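Local coordinates for protein ribonuclease S-F11 (Nicotiana alata, PDB 1IOO) that cleaves RNA as a T2-family ribonuclease and, as a secreted stylar glycoprotein, is associated with the gametophytic self-incompatibility by which the plant prevents self-fertilization, at residues R125-G129 and S130-F134; T133-D136 and I137-I141; C169-N173 and A174-F178. All blocks are in the same frame, centred on the assembly; numbering follows the deposited sequence.

Contact 1 (R125-G129 and S130-F134); sequences RIIPG and SSYTF
Y132 reaches back over the turn and lays one face of its ring on I126, the two side chains running antiparallel. The methyl CG2 of I126 sits 3.8 Å from the ring centroid of Y132, 13° off the normal, a CH-pi contact; CG1 of I126 meets the same ring at CD2, 3.8 Å away. With CG anti to its carbonyl carbon (chi1 -49°), Y132 has its ring laid back across the loop, and the hydroxyl reaches I127. There OH donates to I127 O at 2.8 Å, in the carbonyl plane and on a lone pair (C=O...donor angle 125°), at the edge of the ring. A phenylalanine in its place would probably leave I127 O without this donor and the turn less firmly held. A water links P128 O (2.7 Å) with S130 OG (3.0 Å). I126 also packs on L121, and F194 touches both I126 and Y132. The local fold is a helix end, closed by a Schellman motif with R125 at positive phi, followed by a type II turn from I127 to S130, where a G129 side chain would press on the preceding carbonyl, leading into strand 130-132, antiparallel to strand 192-194.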
loop_
_atom_site.group_PDB
_atom_site.type_symbol
_atom_site.label_atom_id
_atom_site.label_comp_id
_atom_site.label_asym_id
_atom_site.label_seq_id
_atom_site.Cartn_x
_atom_site.Cartn_y
_atom_site.Cartn_z
ATOM N N ARG A 125 3.652 17.732 -11.815
ATOM C CA ARG A 125 4.403 17.464 -13.035
ATOM C C ARG A 125 5.216 16.184 -12.938
ATOM O O ARG A 125 6.305 16.074 -13.501
ATOM C CB ARG A 125 5.269 18.673 -13.388
ATOM C CG ARG A 125 4.399 19.895 -13.675
ATOM C CD ARG A 125 5.185 21.104 -14.140
ATOM N NE ARG A 125 4.291 22.237 -14.369
ATOM C CZ ARG A 125 4.683 23.425 -14.814
ATOM N NH1 ARG A 125 5.963 23.645 -15.083
ATOM N NH2 ARG A 125 3.794 24.397 -14.983
ATOM N N ILE A 126 4.672 15.214 -12.210
ATOM C CA ILE A 126 5.294 13.901 -12.073
ATOM C C ILE A 126 4.365 12.845 -12.654
ATOM O O ILE A 126 3.319 12.547 -12.079
ATOM C CB ILE A 126 5.597 13.579 -10.584
ATOM C CG1 ILE A 126 6.636 14.567 -10.039
ATOM C CG2 ILE A 126 6.125 12.152 -10.440
ATOM C CD1 ILE A 126 6.847 14.468 -8.532
ATOM N N ILE A 127 4.728 12.303 -13.813
ATOM C CA ILE A 127 3.881 11.326 -14.485
ATOM C C ILE A 127 4.663 10.083 -14.900
ATOM O O ILE A 127 5.885 10.118 -15.026
ATOM C CB ILE A 127 3.214 11.948 -15.734
ATOM C CG1 ILE A 127 4.282 12.499 -16.681
ATOM C CG2 ILE A 127 2.250 13.051 -15.307
ATOM C CD1 ILE A 127 3.721 13.049 -17.992
ATOM N N PRO A 128 3.956 8.964 -15.112
ATOM C CA PRO A 128 4.621 7.719 -15.513
ATOM C C PRO A 128 5.356 7.881 -16.834
ATOM O O PRO A 128 4.934 8.653 -17.697
ATOM C CB PRO A 128 3.465 6.730 -15.610
ATOM C CG PRO A 128 2.494 7.247 -14.582
ATOM C CD PRO A 128 2.525 8.730 -14.843
ATOM N N GLY A 129 6.462 7.161 -16.982
ATOM C CA GLY A 129 7.224 7.237 -18.217
ATOM C C GLY A 129 8.515 8.025 -18.109
ATOM O O GLY A 129 9.290 8.073 -19.064
ATOM N N SER A 130 8.748 8.651 -16.960
ATOM C CA SER A 130 9.965 9.428 -16.750
ATOM C C SER A 130 10.505 9.231 -15.342
ATOM O O SER A 130 9.899 8.535 -14.528
ATOM C CB SER A 130 9.703 10.916 -16.990
ATOM O OG SER A 130 9.233 11.138 -18.307
ATOM N N SER A 131 11.646 9.849 -15.062
ATOM C CA SER A 131 12.271 9.732 -13.755
ATOM C C SER A 131 12.307 11.072 -13.040
ATOM O O SER A 131 12.420 12.126 -13.669
ATOM C CB SER A 131 13.681 9.169 -13.899
ATOM O OG SER A 131 13.636 7.886 -14.498
ATOM N N TYR A 132 12.218 11.023 -11.717
ATOM C CA TYR A 132 12.200 12.225 -10.906
ATOM C C TYR A 132 13.009 12.037 -9.645
ATOM O O TYR A 132 13.265 10.907 -9.228
ATOM C CB TYR A 132 10.755 12.545 -10.534
ATOM C CG TYR A 132 9.834 12.515 -11.726
ATOM C CD1 TYR A 132 9.303 11.311 -12.196
ATOM C CD2 TYR A 132 9.523 13.685 -12.413
ATOM C CE1 TYR A 132 8.487 11.276 -13.322
ATOM C CE2 TYR A 132 8.705 13.663 -13.539
ATOM C CZ TYR A 132 8.192 12.456 -13.988
ATOM O OH TYR A 132 7.388 12.427 -15.104
ATOM N N THR A 133 13.407 13.142 -9.025
ATOM C CA THR A 133 14.164 13.057 -7.793
ATOM C C THR A 133 13.284 12.558 -6.664
ATOM O O THR A 133 12.068 12.757 -6.673
ATOM C CB THR A 133 14.762 14.420 -7.364
ATOM O OG1 THR A 133 13.711 15.349 -7.069
ATOM C CG2 THR A 133 15.649 14.981 -8.463
ATOM N N PHE A 134 13.898 11.888 -5.701
ATOM C CA PHE A 134 13.167 11.391 -4.554
ATOM C C PHE A 134 12.437 12.527 -3.849
ATOM O O PHE A 134 11.265 12.395 -3.490
ATOM C CB PHE A 134 14.130 10.725 -3.569
ATOM C CG PHE A 134 13.496 10.357 -2.264
ATOM C CD1 PHE A 134 12.883 9.121 -2.093
ATOM C CD2 PHE A 134 13.487 11.265 -1.210
ATOM C CE1 PHE A 134 12.272 8.796 -0.891
ATOM C CE2 PHE A 134 12.877 10.948 -0.003
ATOM C CZ PHE A 134 12.268 9.712 0.155
HETATM O O HOH W 1 6.419 10.400 -19.200
#

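Contact 2 (T133-D136 and I137-I141)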
loop_
_atom_site.group_PDB
_atom_site.type_symbol
_atom_site.label_atom_id
_atom_site.label_comp_id
_atom_site.label_asym_id
_atom_site.label_seq_id
_atom_site.Cartn_x
_atom_site.Cartn_y
_atom_site.Cartn_z
ATOM N N THR A 133 13.407 13.142 -9.025
ATOM C CA THR A 133 14.164 13.057 -7.793
ATOM C C THR A 133 13.284 12.558 -6.664
ATOM O O THR A 133 12.068 12.757 -6.673
ATOM C CB THR A 133 14.762 14.420 -7.364
ATOM O OG1 THR A 133 13.711 15.349 -7.069
ATOM C CG2 THR A 133 15.649 14.981 -8.463
ATOM N N PHE A 134 13.898 11.888 -5.701
ATOM C CA PHE A 134 13.167 11.391 -4.554
ATOM C C PHE A 134 12.437 12.527 -3.849
ATOM O O PHE A 134 11.265 12.395 -3.490
ATOM C CB PHE A 134 14.130 10.725 -3.569
ATOM C CG PHE A 134 13.496 10.357 -2.264
ATOM C CD1 PHE A 134 12.883 9.121 -2.093
ATOM C CD2 PHE A 134 13.487 11.265 -1.210
ATOM C CE1 PHE A 134 12.272 8.796 -0.891
ATOM C CE2 PHE A 134 12.877 10.948 -0.003
ATOM C CZ PHE A 134 12.268 9.712 0.155
ATOM N N GLN A 135 13.130 13.650 -3.675
ATOM C CA GLN A 135 12.573 14.796 -2.969
ATOM C C GLN A 135 11.324 15.336 -3.653
ATOM O O GLN A 135 10.363 15.716 -2.983
ATOM C CB GLN A 135 13.615 15.911 -2.848
ATOM C CG GLN A 135 13.248 16.964 -1.815
ATOM C CD GLN A 135 13.143 16.386 -0.416
ATOM O OE1 GLN A 135 14.054 15.702 0.052
ATOM N NE2 GLN A 135 12.033 16.661 0.261
ATOM N N ASP A 136 11.339 15.393 -4.982
ATOM C CA ASP A 136 10.175 15.888 -5.714
ATOM C C ASP A 136 8.968 14.977 -5.503
ATOM O O ASP A 136 7.850 15.448 -5.304
ATOM C CB ASP A 136 10.487 16.022 -7.206
ATOM C CG ASP A 136 11.311 17.264 -7.520
ATOM O OD1 ASP A 136 11.523 18.085 -6.604
ATOM O OD2 ASP A 136 11.736 17.423 -8.682
ATOM N N ILE A 137 9.199 13.668 -5.547
ATOM C CA ILE A 137 8.128 12.712 -5.309
ATOM C C ILE A 137 7.622 12.835 -3.871
ATOM O O ILE A 137 6.419 12.939 -3.628
ATOM C CB ILE A 137 8.616 11.262 -5.561
ATOM C CG1 ILE A 137 8.952 11.088 -7.042
ATOM C CG2 ILE A 137 7.537 10.258 -5.148
ATOM C CD1 ILE A 137 9.688 9.798 -7.356
ATOM N N PHE A 138 8.560 12.838 -2.928
ATOM C CA PHE A 138 8.245 12.974 -1.509
ATOM C C PHE A 138 7.409 14.239 -1.245
ATOM O O PHE A 138 6.354 14.176 -0.612
ATOM C CB PHE A 138 9.556 13.031 -0.716
ATOM C CG PHE A 138 9.379 13.196 0.766
ATOM C CD1 PHE A 138 9.374 12.090 1.609
ATOM C CD2 PHE A 138 9.235 14.461 1.321
ATOM C CE1 PHE A 138 9.228 12.248 2.993
ATOM C CE2 PHE A 138 9.089 14.625 2.695
ATOM C CZ PHE A 138 9.087 13.517 3.528
ATOM N N ASP A 139 7.885 15.379 -1.739
ATOM C CA ASP A 139 7.186 16.648 -1.540
ATOM C C ASP A 139 5.755 16.604 -2.085
ATOM O O ASP A 139 4.822 17.079 -1.438
ATOM C CB ASP A 139 7.949 17.797 -2.207
ATOM C CG ASP A 139 9.215 18.181 -1.454
ATOM O OD1 ASP A 139 9.390 17.738 -0.297
ATOM O OD2 ASP A 139 10.030 18.946 -2.017
ATOM N N ALA A 140 5.587 16.043 -3.278
ATOM C CA ALA A 140 4.269 15.956 -3.891
ATOM C C ALA A 140 3.299 15.153 -3.021
ATOM O O ALA A 140 2.170 15.576 -2.776
ATOM C CB ALA A 140 4.385 15.329 -5.278
ATOM N N ILE A 141 3.745 13.995 -2.547
ATOM C CA ILE A 141 2.892 13.148 -1.723
ATOM C C ILE A 141 2.580 13.798 -0.375
ATOM O O ILE A 141 1.460 13.704 0.119
ATOM C CB ILE A 141 3.549 11.763 -1.505
ATOM C CG1 ILE A 141 3.758 11.070 -2.860
ATOM C CG2 ILE A 141 2.689 10.901 -0.591
ATOM C CD1 ILE A 141 2.475 10.856 -3.675
HETATM O O HOH W 2 11.760 19.078 -4.125
#
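T133 O and F134 O take the first two backbone bonds of the helix, from I137 N at 3.2 Å and from F138 N at 2.8 Å. Q135 O and D136 O continue the i to i+4 series with D139 N and A140 N. At the start of the helix the T133 side chain folds over the first turn, and its OG1 accepts from D136 N at 3.2 Å, the N-cap bond, meeting one of the amides that the first turn leaves without a backbone acceptor.

The polar side chains line one flank. Q135 leaves the helix with CG anti to its backbone N, then bends at chi2 (62°), bringing NE2 across to D139 OD1 at 2.9 Å. The N-H...O angle there is 150°; the acceptor lies close to the amide plane of Q135, whereas NE2 comes from above the carboxylate plane of D139. One water donates to both D136 OD1 and D139 OD2, at 2.7 Å each, and is likely to ease the repulsion between two like charges. D136, in the first turn, is probably also favoured by the helix dipole.

The apolar contacts fall on another side. The F134 and F138 rings meet obliquely, planes at 31° and centroids 5.9 Å apart, and F134 CE2 lies 4.0 Å from F138 CB. Beyond this pair, I137 and I141 join F134 in packing on I151 of strand 150-154, A140 and I141 pack on L121 of helix 117-123, and K188 makes a cation-pi contact with F134. Polar groups outward and apolar groups inward, behind a threonine N-cap, mark the first turns of an amphipathic helix, here helix 134-145 of the RNase T2 fold.

Contact 3 (C169-N173 and A174-F178); sequences CFTPN and ADSMF
The tip of a beta hairpin, where strand 162-170 turns back into the short, weakly bonded strand 177-178, brings F170 opposite M177 as an antiparallel non-hydrogen-bonded pair. Next to it T171 N donates to S176 O at 2.9 Å, a fairly straight bond, while F178 N reaches C169 O by a bent one from above the carbonyl plane. The chain reverses through a type I turn from T171 to A174, in which A174 N bonds T171 O at 2.7 Å; A174 then takes a left-handed conformation (phi 63°).

On one side of the hairpin F170 and M177 extend alongside each other. The methionine chain bends at chi2 (-56°), and SD comes to 3.5 Å from F170 CE2, lying 4.2 Å from the ring centroid and 42° off its normal: an oblique Met-aromatic contact. L7 of strand 4-10 and L111 of helix 101-113 also pack against F170.

At the turn, T171 OG1, N173 OD1 and D175 OD1 converge. T171 OG1 is 2.7 Å from D175 OD1, but the two acceptors of N173 and D175 are modelled too close together, so the sharing of the hydroxyl proton is doubtful. A174 O receives a hydrogen bond from R110 NH2, tying the turn to helix 101-113. At the other end C169 N donates to a water at 2.9 Å. Strand pairing closed by a type I turn is characteristic of a beta hairpin, here on the antiparallel sheet of the RNase T2 fold, with the C169-C180 disulfide at its base.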
loop_
_atom_site.group_PDB
_atom_site.type_symbol
_atom_site.label_atom_id
_atom_site.label_comp_id
_atom_site.label_asym_id
_atom_site.label_seq_id
_atom_site.Cartn_x
_atom_site.Cartn_y
_atom_site.Cartn_z
ATOM N N CYS A 169 0.969 7.094 6.700
ATOM C CA CYS A 169 0.692 6.668 8.066
ATOM C C CYS A 169 -0.392 7.485 8.745
ATOM O O CYS A 169 -0.585 8.668 8.468
ATOM C CB CYS A 169 2.006 6.675 8.860
ATOM S SG CYS A 169 3.136 5.474 8.084
ATOM N N PHE A 170 -1.101 6.810 9.642
ATOM C CA PHE A 170 -2.198 7.393 10.404
ATOM C C PHE A 170 -2.108 6.977 11.858
ATOM O O PHE A 170 -1.404 6.027 12.200
ATOM C CB PHE A 170 -3.547 6.866 9.896
ATOM C CG PHE A 170 -3.823 7.148 8.450
ATOM C CD1 PHE A 170 -3.266 6.364 7.447
ATOM C CD2 PHE A 170 -4.651 8.206 8.094
ATOM C CE1 PHE A 170 -3.535 6.637 6.100
ATOM C CE2 PHE A 170 -4.923 8.486 6.756
ATOM C CZ PHE A 170 -4.364 7.701 5.760
ATOM N N THR A 171 -2.820 7.688 12.723
ATOM C CA THR A 171 -2.875 7.280 14.111
ATOM C C THR A 171 -3.645 5.964 14.206
ATOM O O THR A 171 -4.388 5.619 13.290
ATOM C CB THR A 171 -3.562 8.354 14.971
ATOM O OG1 THR A 171 -4.809 8.725 14.372
ATOM C CG2 THR A 171 -2.664 9.580 15.094
ATOM N N PRO A 172 -3.466 5.201 15.295
ATOM C CA PRO A 172 -4.159 3.918 15.461
ATOM C C PRO A 172 -5.667 3.956 15.190
ATOM O O PRO A 172 -6.228 2.996 14.657
ATOM C CB PRO A 172 -3.815 3.535 16.894
ATOM C CG PRO A 172 -2.402 4.035 17.014
ATOM C CD PRO A 172 -2.512 5.423 16.399
ATOM N N ASN A 173 -6.317 5.059 15.550
ATOM C CA ASN A 173 -7.758 5.199 15.338
ATOM C C ASN A 173 -8.074 5.696 13.923
ATOM O O ASN A 173 -9.240 5.822 13.545
ATOM C CB ASN A 173 -8.367 6.147 16.385
ATOM C CG ASN A 173 -7.661 7.484 16.442
ATOM O OD1 ASN A 173 -6.757 7.750 15.652
ATOM N ND2 ASN A 173 -8.069 8.335 17.378
ATOM N N ALA A 174 -7.025 5.979 13.154
ATOM C CA ALA A 174 -7.151 6.431 11.764
ATOM C C ALA A 174 -7.885 7.768 11.652
ATOM O O ALA A 174 -8.421 8.098 10.596
ATOM C CB ALA A 174 -7.872 5.374 10.934
ATOM N N ASP A 175 -7.877 8.550 12.726
ATOM C CA ASP A 175 -8.570 9.836 12.724
ATOM C C ASP A 175 -7.619 10.988 12.401
ATOM O O ASP A 175 -8.060 12.092 12.069
ATOM C CB ASP A 175 -9.226 10.072 14.086
ATOM C CG ASP A 175 -8.220 10.423 15.159
ATOM O OD1 ASP A 175 -7.074 9.943 15.074
ATOM O OD2 ASP A 175 -8.574 11.174 16.093
ATOM N N SER A 176 -6.319 10.728 12.497
ATOM C CA SER A 176 -5.315 11.756 12.227
ATOM C C SER A 176 -4.117 11.187 11.469
ATOM O O SER A 176 -3.924 9.972 11.408
ATOM C CB SER A 176 -4.816 12.368 13.536
ATOM O OG SER A 176 -5.888 12.871 14.314
ATOM N N MET A 177 -3.310 12.076 10.899
ATOM C CA MET A 177 -2.120 11.665 10.168
ATOM C C MET A 177 -0.958 11.403 11.123
ATOM O O MET A 177 -0.961 11.859 12.269
ATOM C CB MET A 177 -1.717 12.738 9.156
ATOM C CG MET A 177 -2.787 13.031 8.123
ATOM S SD MET A 177 -3.288 11.532 7.254
ATOM C CE MET A 177 -3.863 12.204 5.726
ATOM N N PHE A 178 0.031 10.655 10.644
ATOM C CA PHE A 178 1.202 10.319 11.444
ATOM C C PHE A 178 2.430 10.182 10.554
ATOM O O PHE A 178 2.326 9.763 9.401
ATOM C CB PHE A 178 0.967 9.007 12.203
ATOM C CG PHE A 178 1.864 8.824 13.397
ATOM C CD1 PHE A 178 1.640 9.548 14.568
ATOM C CD2 PHE A 178 2.934 7.935 13.352
ATOM C CE1 PHE A 178 2.470 9.391 15.678
ATOM C CE2 PHE A 178 3.774 7.768 14.458
ATOM C CZ PHE A 178 3.539 8.499 15.624
HETATM O O HOH W 3 2.314 9.557 6.145
#

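How the contacts relate
Contacts 1 and 2 are consecutive: they share T133 and F134, their centres are about 9 Å apart, and they touch where I126 CD1 packs near D136 O and A140 CB. Contact 1 is the surface case, a loop returning into a short strand, whose one buried residue, I126, faces a tyrosine. Contact 2, partly buried, relies instead on repeated helical backbone bonds, with charged groups outward and apolar ones toward strand 150-154. Contact 3 is also partly buried but stands apart, its centre about 21 Å from that of contact 2, and belongs to the larger sheet; its chemistry combines strand bonding with a sulfur-aromatic pair and a polar turn.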